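Long-range contacts in beta-lactamase-related domain-containing protein (PDB 5TGF), which is of unknown function but probably acts as a serine hydrolase of the beta-lactamase and penicillin-binding protein type: residues K61-A66 against N208-F213; A65-A70 against E173-P178. All blocks are in the same frame, centred on the assembly; numbering follows the deposited sequence.

Contact 1 (K61-A66 against N208-F213); sequences KWVAAA and NDYIRF
Phe213 turns the rim of its ring, at CE2, to one face of the Trp62 indole, an edge-to-face pair with the planes at 83° and the phenyl centroid 5.2 Å from that of the five-membered ring. The closest side-chain atoms of the pair, Trp62 CG and Phe213 CE2, are 3.8 Å apart, and CE2 stands over the indole face displaced toward the indole rim. One face of the phenyl ring receives a methyl group: Val63 CG2 stands 3.8 Å from the Phe213 centroid, over the centre of the face, a CH-pi contact. At the phenyl edge, close to the ring plane, Ala66 CB reaches Phe213 CE1 at 3.6 Å. Trp62, Val63 and Ala66, from about one turn of the helix, thus surround a single ring on one face and along its edge.

Tyr210, one turn before Phe213, extends the packing. Its CE2 lies 3.6 Å from Val63 CG2, so this methyl is shared by both aromatic side chains. With CG anti to the backbone N (chi1 -155°), Tyr210 sends its hydroxyl across to Trp62, where OH comes within 3.6 Å of CB. That buried hydroxyl is satisfied by a hydrogen bond with the carbonyl oxygen of Ala59, just before helix 60-74.

The axes of the two segments come no closer than 11.7 Å and cross at 51°, a gap bridged by large aromatic side chains. Trp62 continues to Met237 of helix 231-238 and Ile296 of strand 293-297, while Tyr210 stacks with Phe305 of strand 302-307, which joins this helix pair to the antiparallel sheet.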
loop_
_atom_site.group_PDB
_atom_site.type_symbol
_atom_site.label_atom_id
_atom_site.label_comp_id
_atom_site.label_asym_id
_atom_site.label_seq_id
_atom_site.Cartn_x
_atom_site.Cartn_y
_atom_site.Cartn_z
ATOM N N LYS A 61 2.527 -1.381 -0.407
ATOM C CA LYS A 61 1.546 -2.381 -0.852
ATOM C C LYS A 61 0.770 -1.867 -2.064
ATOM O O LYS A 61 0.497 -2.623 -2.985
ATOM C CB LYS A 61 0.594 -2.803 0.272
ATOM C CG LYS A 61 1.207 -3.743 1.293
ATOM C CD LYS A 61 0.182 -4.214 2.334
ATOM C CE LYS A 61 0.741 -5.258 3.291
ATOM N NZ LYS A 61 1.740 -4.754 4.266
ATOM N N TRP A 62 0.441 -0.583 -2.045
ATOM C CA TRP A 62 -0.296 0.059 -3.141
ATOM C C TRP A 62 0.515 -0.012 -4.424
ATOM O O TRP A 62 0.005 -0.359 -5.473
ATOM C CB TRP A 62 -0.612 1.506 -2.779
ATOM C CG TRP A 62 -1.769 2.137 -3.538
ATOM C CD1 TRP A 62 -2.418 1.668 -4.683
ATOM C CD2 TRP A 62 -2.430 3.340 -3.173
ATOM N NE1 TRP A 62 -3.457 2.511 -5.011
ATOM C CE2 TRP A 62 -3.469 3.556 -4.123
ATOM C CE3 TRP A 62 -2.246 4.251 -2.139
ATOM C CZ2 TRP A 62 -4.320 4.656 -4.054
ATOM C CZ3 TRP A 62 -3.114 5.313 -2.037
ATOM C CH2 TRP A 62 -4.158 5.502 -2.995
ATOM N N VAL A 63 1.774 0.373 -4.328
ATOM C CA VAL A 63 2.711 0.327 -5.472
ATOM C C VAL A 63 2.934 -1.108 -5.948
ATOM O O VAL A 63 2.947 -1.377 -7.142
ATOM C CB VAL A 63 4.051 1.009 -5.137
ATOM C CG1 VAL A 63 4.993 0.954 -6.348
ATOM C CG2 VAL A 63 3.813 2.440 -4.664
ATOM N N ALA A 64 3.067 -2.052 -5.028
ATOM C CA ALA A 64 3.292 -3.449 -5.438
ATOM C C ALA A 64 2.087 -4.055 -6.150
ATOM O O ALA A 64 2.226 -4.763 -7.164
ATOM C CB ALA A 64 3.678 -4.281 -4.227
ATOM N N ALA A 65 0.886 -3.742 -5.670
ATOM C CA ALA A 65 -0.333 -4.137 -6.370
ATOM C C ALA A 65 -0.379 -3.534 -7.797
ATOM O O ALA A 65 -0.832 -4.202 -8.744
ATOM C CB ALA A 65 -1.556 -3.701 -5.581
ATOM N N ALA A 66 0.079 -2.300 -7.940
ATOM C CA ALA A 66 0.168 -1.667 -9.279
ATOM C C ALA A 66 1.170 -2.374 -10.226
ATOM O O ALA A 66 0.891 -2.499 -11.424
ATOM C CB ALA A 66 0.503 -0.203 -9.157
ATOM N N ASN A 208 8.764 12.991 -3.796
ATOM C CA ASN A 208 8.609 13.326 -5.212
ATOM C C ASN A 208 8.264 12.091 -6.031
ATOM O O ASN A 208 7.375 12.151 -6.863
ATOM C CB ASN A 208 9.868 14.019 -5.772
ATOM C CG ASN A 208 10.062 15.421 -5.211
ATOM O OD1 ASN A 208 9.113 16.051 -4.724
ATOM N ND2 ASN A 208 11.314 15.901 -5.221
ATOM N N ASP A 209 8.909 10.958 -5.745
ATOM C CA ASP A 209 8.603 9.719 -6.439
ATOM C C ASP A 209 7.164 9.276 -6.196
ATOM O O ASP A 209 6.446 8.952 -7.141
ATOM C CB ASP A 209 9.560 8.609 -6.036
ATOM C CG ASP A 209 10.873 8.673 -6.782
ATOM O OD1 ASP A 209 11.146 9.682 -7.505
ATOM O OD2 ASP A 209 11.620 7.687 -6.646
ATOM N N TYR A 210 6.731 9.227 -4.935
ATOM C CA TYR A 210 5.435 8.620 -4.647
ATOM C C TYR A 210 4.273 9.511 -5.122
ATOM O O TYR A 210 3.221 9.022 -5.525
ATOM C CB TYR A 210 5.301 8.327 -3.127
ATOM C CG TYR A 210 4.333 7.223 -2.787
ATOM C CD1 TYR A 210 2.960 7.437 -2.831
ATOM C CD2 TYR A 210 4.777 5.974 -2.363
ATOM C CE1 TYR A 210 2.069 6.449 -2.464
ATOM C CE2 TYR A 210 3.877 4.962 -2.057
ATOM C CZ TYR A 210 2.534 5.200 -2.111
ATOM O OH TYR A 210 1.643 4.191 -1.841
ATOM N N ILE A 211 4.483 10.820 -5.112
ATOM C CA ILE A 211 3.488 11.739 -5.675
ATOM C C ILE A 211 3.253 11.446 -7.171
ATOM O O ILE A 211 2.135 11.564 -7.641
ATOM C CB ILE A 211 3.920 13.213 -5.416
ATOM C CG1 ILE A 211 3.541 13.622 -3.980
ATOM C CG2 ILE A 211 3.237 14.198 -6.361
ATOM C CD1 ILE A 211 2.031 13.796 -3.749
ATOM N N ARG A 212 4.304 11.093 -7.915
ATOM C CA ARG A 212 4.130 10.708 -9.331
ATOM C C ARG A 212 3.258 9.487 -9.495
ATOM O O ARG A 212 2.384 9.440 -10.396
ATOM C CB ARG A 212 5.477 10.479 -10.050
ATOM C CG ARG A 212 6.370 11.710 -10.111
ATOM C CD ARG A 212 7.809 11.319 -10.407
ATOM N NE ARG A 212 8.636 12.505 -10.556
ATOM C CZ ARG A 212 8.888 13.102 -11.709
ATOM N NH1 ARG A 212 8.452 12.591 -12.837
ATOM N NH2 ARG A 212 9.603 14.202 -11.726
ATOM N N PHE A 213 3.474 8.497 -8.626
ATOM C CA PHE A 213 2.647 7.304 -8.572
ATOM C C PHE A 213 1.162 7.619 -8.311
ATOM O O PHE A 213 0.298 7.114 -9.017
ATOM C CB PHE A 213 3.165 6.352 -7.456
ATOM C CG PHE A 213 2.280 5.162 -7.229
ATOM C CD1 PHE A 213 2.241 4.127 -8.141
ATOM C CD2 PHE A 213 1.399 5.123 -6.147
ATOM C CE1 PHE A 213 1.384 3.050 -7.967
ATOM C CE2 PHE A 213 0.531 4.041 -5.957
ATOM C CZ PHE A 213 0.521 3.000 -6.875
#

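Contact 2 (A65-A70 against E173-P178); sequences AAVIGA and ELIAAP
Val67 and Ile175 have CA atoms 6.5 Å apart where two helical segments pass at 114°, their axes approaching to 9.2 Å. Residues 65-70 form a regular turn, with Gly69 N bonded to Ala65 O and Ala70 N to Ala66 O. Segment 173-178 is less even: it contains a wider pi-type turn at 173-176 and a kink at Pro178, whose nitrogen makes no bond to the preceding turn. Leu174 and Ile175, both inside the wide turn, direct their side chains at helix 60-74.

In a serine beta-lactamase-like fold this is packing within the helical part of the molecule, between the helix that follows a probable SxxK serine and a second helix laid across it. The side chains that meet are all apolar. Ile175 has CG1 beside its backbone N (chi1 -56°) and presents that branch to Val67, with CG1 3.8 Å from Val67 CG2. Beyond it, the terminal CD1 rests 3.9 Å from the carbonyl oxygen of Ala66. Ala70 offers its small methyl to Leu174, CB to CD1 at 3.9 Å, and the Leu174 CB is almost as near. The short alanine side chains let the branched ones approach the helix backbone closely.

Leu174 also touches Val71 and Arg74 farther along helix 60-74, while Val67 packs on Phe167, Leu170 and Phe171 of the crossing helix.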
loop_
_atom_site.group_PDB
_atom_site.type_symbol
_atom_site.label_atom_id
_atom_site.label_comp_id
_atom_site.label_asym_id
_atom_site.label_seq_id
_atom_site.Cartn_x
_atom_site.Cartn_y
_atom_site.Cartn_z
ATOM N N ALA A 65 0.886 -3.742 -5.670
ATOM C CA ALA A 65 -0.333 -4.137 -6.370
ATOM C C ALA A 65 -0.379 -3.534 -7.797
ATOM O O ALA A 65 -0.832 -4.202 -8.744
ATOM C CB ALA A 65 -1.556 -3.701 -5.581
ATOM N N ALA A 66 0.079 -2.300 -7.940
ATOM C CA ALA A 66 0.168 -1.667 -9.279
ATOM C C ALA A 66 1.170 -2.374 -10.226
ATOM O O ALA A 66 0.891 -2.499 -11.424
ATOM C CB ALA A 66 0.503 -0.203 -9.157
ATOM N N VAL A 67 2.293 -2.874 -9.702
ATOM C CA VAL A 67 3.240 -3.615 -10.534
ATOM C C VAL A 67 2.557 -4.900 -11.053
ATOM O O VAL A 67 2.603 -5.216 -12.247
ATOM C CB VAL A 67 4.522 -3.966 -9.761
ATOM C CG1 VAL A 67 5.446 -4.843 -10.595
ATOM C CG2 VAL A 67 5.261 -2.713 -9.328
ATOM N N ILE A 68 1.881 -5.613 -10.155
ATOM C CA ILE A 68 1.158 -6.817 -10.517
ATOM C C ILE A 68 0.004 -6.507 -11.499
ATOM O O ILE A 68 -0.186 -7.236 -12.477
ATOM C CB ILE A 68 0.647 -7.579 -9.272
ATOM C CG1 ILE A 68 1.825 -7.988 -8.382
ATOM C CG2 ILE A 68 -0.250 -8.765 -9.668
ATOM C CD1 ILE A 68 1.401 -8.529 -7.034
ATOM N N GLY A 69 -0.715 -5.416 -11.270
ATOM C CA GLY A 69 -1.712 -4.970 -12.232
ATOM C C GLY A 69 -1.131 -4.708 -13.640
ATOM O O GLY A 69 -1.790 -4.978 -14.656
ATOM N N ALA A 70 0.064 -4.172 -13.725
ATOM C CA ALA A 70 0.692 -3.937 -15.041
ATOM C C ALA A 70 1.055 -5.267 -15.754
ATOM O O ALA A 70 0.988 -5.382 -16.990
ATOM C CB ALA A 70 1.896 -3.033 -14.904
ATOM N N GLU A 173 10.792 -1.336 -14.652
ATOM C CA GLU A 173 10.394 -1.324 -16.069
ATOM C C GLU A 173 8.960 -0.782 -16.257
ATOM O O GLU A 173 8.731 0.102 -17.091
ATOM C CB GLU A 173 10.544 -2.707 -16.683
ATOM C CG GLU A 173 10.045 -2.783 -18.126
ATOM C CD GLU A 173 9.861 -4.207 -18.634
ATOM O OE1 GLU A 173 10.308 -5.167 -17.956
ATOM O OE2 GLU A 173 9.257 -4.368 -19.727
ATOM N N LEU A 174 8.030 -1.261 -15.442
ATOM C CA LEU A 174 6.594 -1.065 -15.670
ATOM C C LEU A 174 5.963 0.134 -14.944
ATOM O O LEU A 174 4.922 0.626 -15.364
ATOM C CB LEU A 174 5.842 -2.335 -15.253
ATOM C CG LEU A 174 6.174 -3.604 -16.020
ATOM C CD1 LEU A 174 5.336 -4.757 -15.519
ATOM C CD2 LEU A 174 5.959 -3.413 -17.520
ATOM N N ILE A 175 6.562 0.565 -13.831
ATOM C CA ILE A 175 6.013 1.665 -13.074
ATOM C C ILE A 175 7.007 2.818 -12.889
ATOM O O ILE A 175 6.681 3.978 -13.182
ATOM C CB ILE A 175 5.477 1.185 -11.704
ATOM C CG1 ILE A 175 4.421 0.061 -11.852
ATOM C CG2 ILE A 175 4.964 2.351 -10.869
ATOM C CD1 ILE A 175 3.110 0.460 -12.497
ATOM N N ALA A 176 8.186 2.549 -12.325
ATOM C CA ALA A 176 9.081 3.644 -11.920
ATOM C C ALA A 176 9.657 4.433 -13.120
ATOM O O ALA A 176 9.578 5.660 -13.156
ATOM C CB ALA A 176 10.207 3.144 -11.033
ATOM N N ALA A 177 10.238 3.726 -14.082
ATOM C CA ALA A 177 10.783 4.396 -15.265
ATOM C C ALA A 177 9.740 5.200 -16.082
ATOM O O ALA A 177 9.949 6.367 -16.317
ATOM C CB ALA A 177 11.532 3.409 -16.131
ATOM N N PRO A 178 8.579 4.612 -16.418
ATOM C CA PRO A 178 7.587 5.384 -17.181
ATOM C C PRO A 178 7.023 6.595 -16.453
ATOM O O PRO A 178 6.674 7.591 -17.095
ATOM C CB PRO A 178 6.474 4.383 -17.438
ATOM C CG PRO A 178 7.062 3.049 -17.225
ATOM C CD PRO A 178 8.183 3.207 -16.266
#

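Helix 60-74 serves both contacts, whose centres lie 9 Å apart, and Ala66 is shared by the two. The two partner helices also touch one another, with Phe213 CD1 4.2 Å from Ile175 CG2, so contact 1 and contact 2 adjoin. At the start of the shared helix, Lys61 NZ is hydrogen-bonded to Ser58 OG, Tyr147 OH and the carbonyl oxygen of Gly200, a pattern consistent with the SxxK active site of serine beta-lactamases. Near the helix's other end, the side chain of Leu174 in contact 2 is about 8 Å from that of Thr75, a calcium-binding residue, although no calcium is bound to this chain.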